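Local coordinates for carbohydrate binding protein (PDB 3HZB) that binds calcium ions through a betagamma-crystallin domain and, as part of a longer protein, may also take part in carbohydrate binding, at residues B[36-41]-B[77-82]. Numbering follows the deposited sequence.
Sequences DDISSL and DKVSSI. With CA (calcium ion), chain M; CA (calcium ion), chain L.
The paired calcium sites of the betagamma-crystallin domain are built where the motifs N35–S40 and N76–S81, each of the N/D-N/D-X-X-S/T-S calcium-binding form of this superfamily, run past one another and exchange ligands. D77 sends OD1 to the calcium ion held by D37 O and S39 OG, with D77 OD1 at 2.5 Å from the metal. D36 repays this at the other ion, where its OD1, also 2.5 Å from the calcium, joins K78 O and S80 OG. Both aspartates hold CG anti to their own carbonyl carbon (chi1 -65° in D36, -64° in D77), which brings each carboxylate up to its ion, where OD1 alone binds; OD2 instead accepts a hydrogen bond from a calcium-bound water. K7 O and three waters complete the first site; Q53 O and waters also bind the second ion, while N76 and N35 hydrogen-bond to the OG atoms of S39 and S80.

Between the ions, D77 N donates to I38 O (3.2 Å) along a fairly straight path of 165°, and D36 N reaches V79 O (3.1 Å) from above the carbonyl plane. Two waters bridge I38 and V79 on their backbones. On the interior side, I38 and I82 meet tip to tip, CD1 to CD1 at 3.6 Å. Because each ion draws oxygen ligands from both motifs, calcium binding probably ties them together, with positive metal charge offsetting the carboxylates and closely gathered oxygens.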
ATOM      1  N   ASP B  36     -10.517 -10.138  16.451  1.00 11.97           N
ATOM      2  CA  ASP B  36      -9.825  -9.104  17.231  1.00 12.51           C
ATOM      3  C   ASP B  36      -8.330  -9.377  17.253  1.00 11.45           C
ATOM      4  O   ASP B  36      -7.722  -9.432  18.320  1.00 11.65           O
ATOM      5  CB  ASP B  36     -10.349  -9.099  18.672  1.00 13.24           C
ATOM      6  CG  ASP B  36     -11.799  -8.695  18.760  1.00 13.99           C
ATOM      7  OD1 ASP B  36     -12.371  -8.392  17.701  1.00 12.76           O
ATOM      8  OD2 ASP B  36     -12.364  -8.675  19.877  1.00 13.48           O
ATOM      9  N   ASP B  37      -7.738  -9.526  16.072  1.00 12.16           N
ATOM     10  CA  ASP B  37      -6.325  -9.878  15.982  1.00 13.40           C
ATOM     11  C   ASP B  37      -5.540  -9.163  14.883  1.00 12.92           C
ATOM     12  O   ASP B  37      -4.335  -8.996  15.001  1.00 12.89           O
ATOM     13  CB  ASP B  37      -6.227 -11.395  15.770  1.00 14.70           C
ATOM     14  CG  ASP B  37      -4.834 -11.945  16.013  1.00 17.13           C
ATOM     15  OD1 ASP B  37      -4.332 -12.677  15.138  1.00 19.95           O
ATOM     16  OD2 ASP B  37      -4.253 -11.667  17.080  1.00 17.77           O
ATOM     17  N   ILE B  38      -6.202  -8.757  13.806  1.00 11.51           N
ATOM     18  CA  ILE B  38      -5.497  -8.088  12.716  1.00 12.47           C
ATOM     19  C   ILE B  38      -4.886  -6.753  13.147  1.00 12.63           C
ATOM     20  O   ILE B  38      -5.511  -5.987  13.884  1.00 14.09           O
ATOM     21  CB  ILE B  38      -6.444  -7.875  11.509  1.00 11.72           C
ATOM     22  CG1 ILE B  38      -6.877  -9.238  10.960  1.00 15.83           C
ATOM     23  CG2 ILE B  38      -5.744  -7.062  10.424  1.00 15.08           C
ATOM     24  CD1 ILE B  38      -7.964  -9.168   9.890  1.00 16.28           C
ATOM     25  N   SER B  39      -3.658  -6.485  12.695  1.00 13.14           N
ATOM     26  CA  SER B  39      -2.964  -5.243  13.044  1.00 13.59           C
ATOM     27  C   SER B  39      -2.441  -4.421  11.870  1.00 13.29           C
ATOM     28  O   SER B  39      -2.183  -3.229  12.015  1.00 14.26           O
ATOM     29  CB  SER B  39      -1.812  -5.533  13.998  1.00 12.79           C
ATOM     30  OG  SER B  39      -2.318  -5.832  15.277  1.00 10.97           O
ATOM     31  N   SER B  40      -2.252  -5.049  10.719  1.00 13.08           N
ATOM     32  CA  SER B  40      -1.795  -4.306   9.549  1.00 12.96           C
ATOM     33  C   SER B  40      -2.337  -4.969   8.292  1.00 13.59           C
ATOM     34  O   SER B  40      -2.760  -6.130   8.326  1.00 13.73           O
ATOM     35  CB  SER B  40      -0.256  -4.207   9.508  1.00 13.55           C
ATOM     36  OG  SER B  40       0.378  -5.464   9.373  1.00 14.83           O
ATOM     37  N   LEU B  41      -2.354  -4.221   7.194  1.00 12.61           N
ATOM     38  CA  LEU B  41      -2.870  -4.743   5.937  1.00 13.80           C
ATOM     39  C   LEU B  41      -2.176  -4.163   4.722  1.00 12.33           C
ATOM     40  O   LEU B  41      -1.846  -2.982   4.689  1.00 12.99           O
ATOM     41  CB  LEU B  41      -4.358  -4.424   5.768  1.00 14.06           C
ATOM     42  CG  LEU B  41      -5.432  -4.703   6.811  1.00 16.79           C
ATOM     43  CD1 LEU B  41      -5.373  -3.668   7.924  1.00 14.48           C
ATOM     44  CD2 LEU B  41      -6.787  -4.632   6.116  1.00 15.11           C
ATOM     45  N   ASP B  77      -6.650  -5.013  16.657  1.00 14.38           N
ATOM     46  CA  ASP B  77      -7.159  -6.144  17.426  1.00 14.80           C
ATOM     47  C   ASP B  77      -8.648  -6.002  17.711  1.00 14.67           C
ATOM     48  O   ASP B  77      -9.108  -6.337  18.801  1.00 14.27           O
ATOM     49  CB  ASP B  77      -6.405  -6.273  18.752  1.00 13.96           C
ATOM     50  CG  ASP B  77      -4.944  -6.588  18.553  1.00 14.80           C
ATOM     51  OD1 ASP B  77      -4.610  -7.091  17.464  1.00 13.14           O
ATOM     52  OD2 ASP B  77      -4.136  -6.349  19.475  1.00 13.87           O
ATOM     53  N   LYS B  78      -9.394  -5.509  16.728  1.00 14.05           N
ATOM     54  CA  LYS B  78     -10.826  -5.317  16.887  1.00 13.44           C
ATOM     55  C   LYS B  78     -11.632  -5.791  15.678  1.00 13.27           C
ATOM     56  O   LYS B  78     -12.844  -5.889  15.749  1.00 13.48           O
ATOM     57  CB  LYS B  78     -11.135  -3.832  17.130  1.00 16.88           C
ATOM     58  CG  LYS B  78     -10.624  -3.276  18.448  1.00 18.72           C
ATOM     59  CD  LYS B  78     -11.343  -3.913  19.624  1.00 22.24           C
ATOM     60  CE  LYS B  78     -10.877  -3.338  20.952  1.00 24.84           C
ATOM     61  NZ  LYS B  78     -11.517  -4.053  22.093  1.00 29.62           N
ATOM     62  N   VAL B  79     -10.974  -6.078  14.564  1.00 12.98           N
ATOM     63  CA  VAL B  79     -11.706  -6.504  13.374  1.00 12.62           C
ATOM     64  C   VAL B  79     -12.329  -7.892  13.525  1.00 12.46           C
ATOM     65  O   VAL B  79     -11.652  -8.846  13.920  1.00 11.22           O
ATOM     66  CB  VAL B  79     -10.791  -6.466  12.131  1.00 11.35           C
ATOM     67  CG1 VAL B  79     -11.540  -6.981  10.907  1.00 14.14           C
ATOM     68  CG2 VAL B  79     -10.326  -5.030  11.886  1.00 12.79           C
ATOM     69  N   SER B  80     -13.623  -7.989  13.214  1.00 11.16           N
ATOM     70  CA  SER B  80     -14.360  -9.250  13.313  1.00 10.64           C
ATOM     71  C   SER B  80     -14.914  -9.758  11.989  1.00 11.66           C
ATOM     72  O   SER B  80     -15.311 -10.919  11.880  1.00 12.05           O
ATOM     73  CB  SER B  80     -15.491  -9.120  14.327  1.00 12.58           C
ATOM     74  OG  SER B  80     -14.957  -9.091  15.633  1.00 12.94           O
ATOM     75  N   SER B  81     -14.962  -8.880  10.993  1.00 11.96           N
ATOM     76  CA  SER B  81     -15.412  -9.254   9.658  1.00 11.50           C
ATOM     77  C   SER B  81     -14.899  -8.219   8.668  1.00 11.66           C
ATOM     78  O   SER B  81     -14.638  -7.066   9.031  1.00 11.53           O
ATOM     79  CB  SER B  81     -16.942  -9.397   9.584  1.00 11.92           C
ATOM     80  OG  SER B  81     -17.619  -8.212   9.939  1.00 11.37           O
ATOM     81  N   ILE B  82     -14.738  -8.644   7.421  1.00 11.87           N
ATOM     82  CA  ILE B  82     -14.205  -7.781   6.377  1.00 12.65           C
ATOM     83  C   ILE B  82     -14.854  -8.039   5.032  1.00 13.18           C
ATOM     84  O   ILE B  82     -15.269  -9.160   4.732  1.00 12.84           O
ATOM     85  CB  ILE B  82     -12.691  -8.032   6.190  1.00 12.06           C
ATOM     86  CG1 ILE B  82     -11.952  -7.800   7.505  1.00 12.88           C
ATOM     87  CG2 ILE B  82     -12.140  -7.140   5.092  1.00 15.54           C
ATOM     88  CD1 ILE B  82     -10.487  -8.192   7.448  1.00 14.82           C
TER
HETATM   89 CA    CA M 108     -14.509  -7.127  17.211  1.00 14.02          CA
HETATM   90 CA    CA L 107      -2.518  -8.055  16.393  1.00 13.88          CA
HETATM   91  O   HOH W   1     -14.834  -7.586  19.966  1.00 29.71           O
HETATM   92  O   HOH W   2      -2.572 -10.094  18.001  1.00 16.08           O
HETATM   93  O   HOH W   3      -8.971  -9.632  13.399  1.00 11.94           O
HETATM   94  O   HOH W   4      -8.127  -5.666  13.920  1.00 12.23           O
HETATM   95  O   HOH W   5      -1.763  -6.603  18.457  1.00 17.30           O
HETATM   96  O   HOH W   6       0.128  -7.944  17.209  1.00 27.15           O
HETATM   97  O   HOH W   7     -14.662  -4.688  18.244  1.00 16.69           O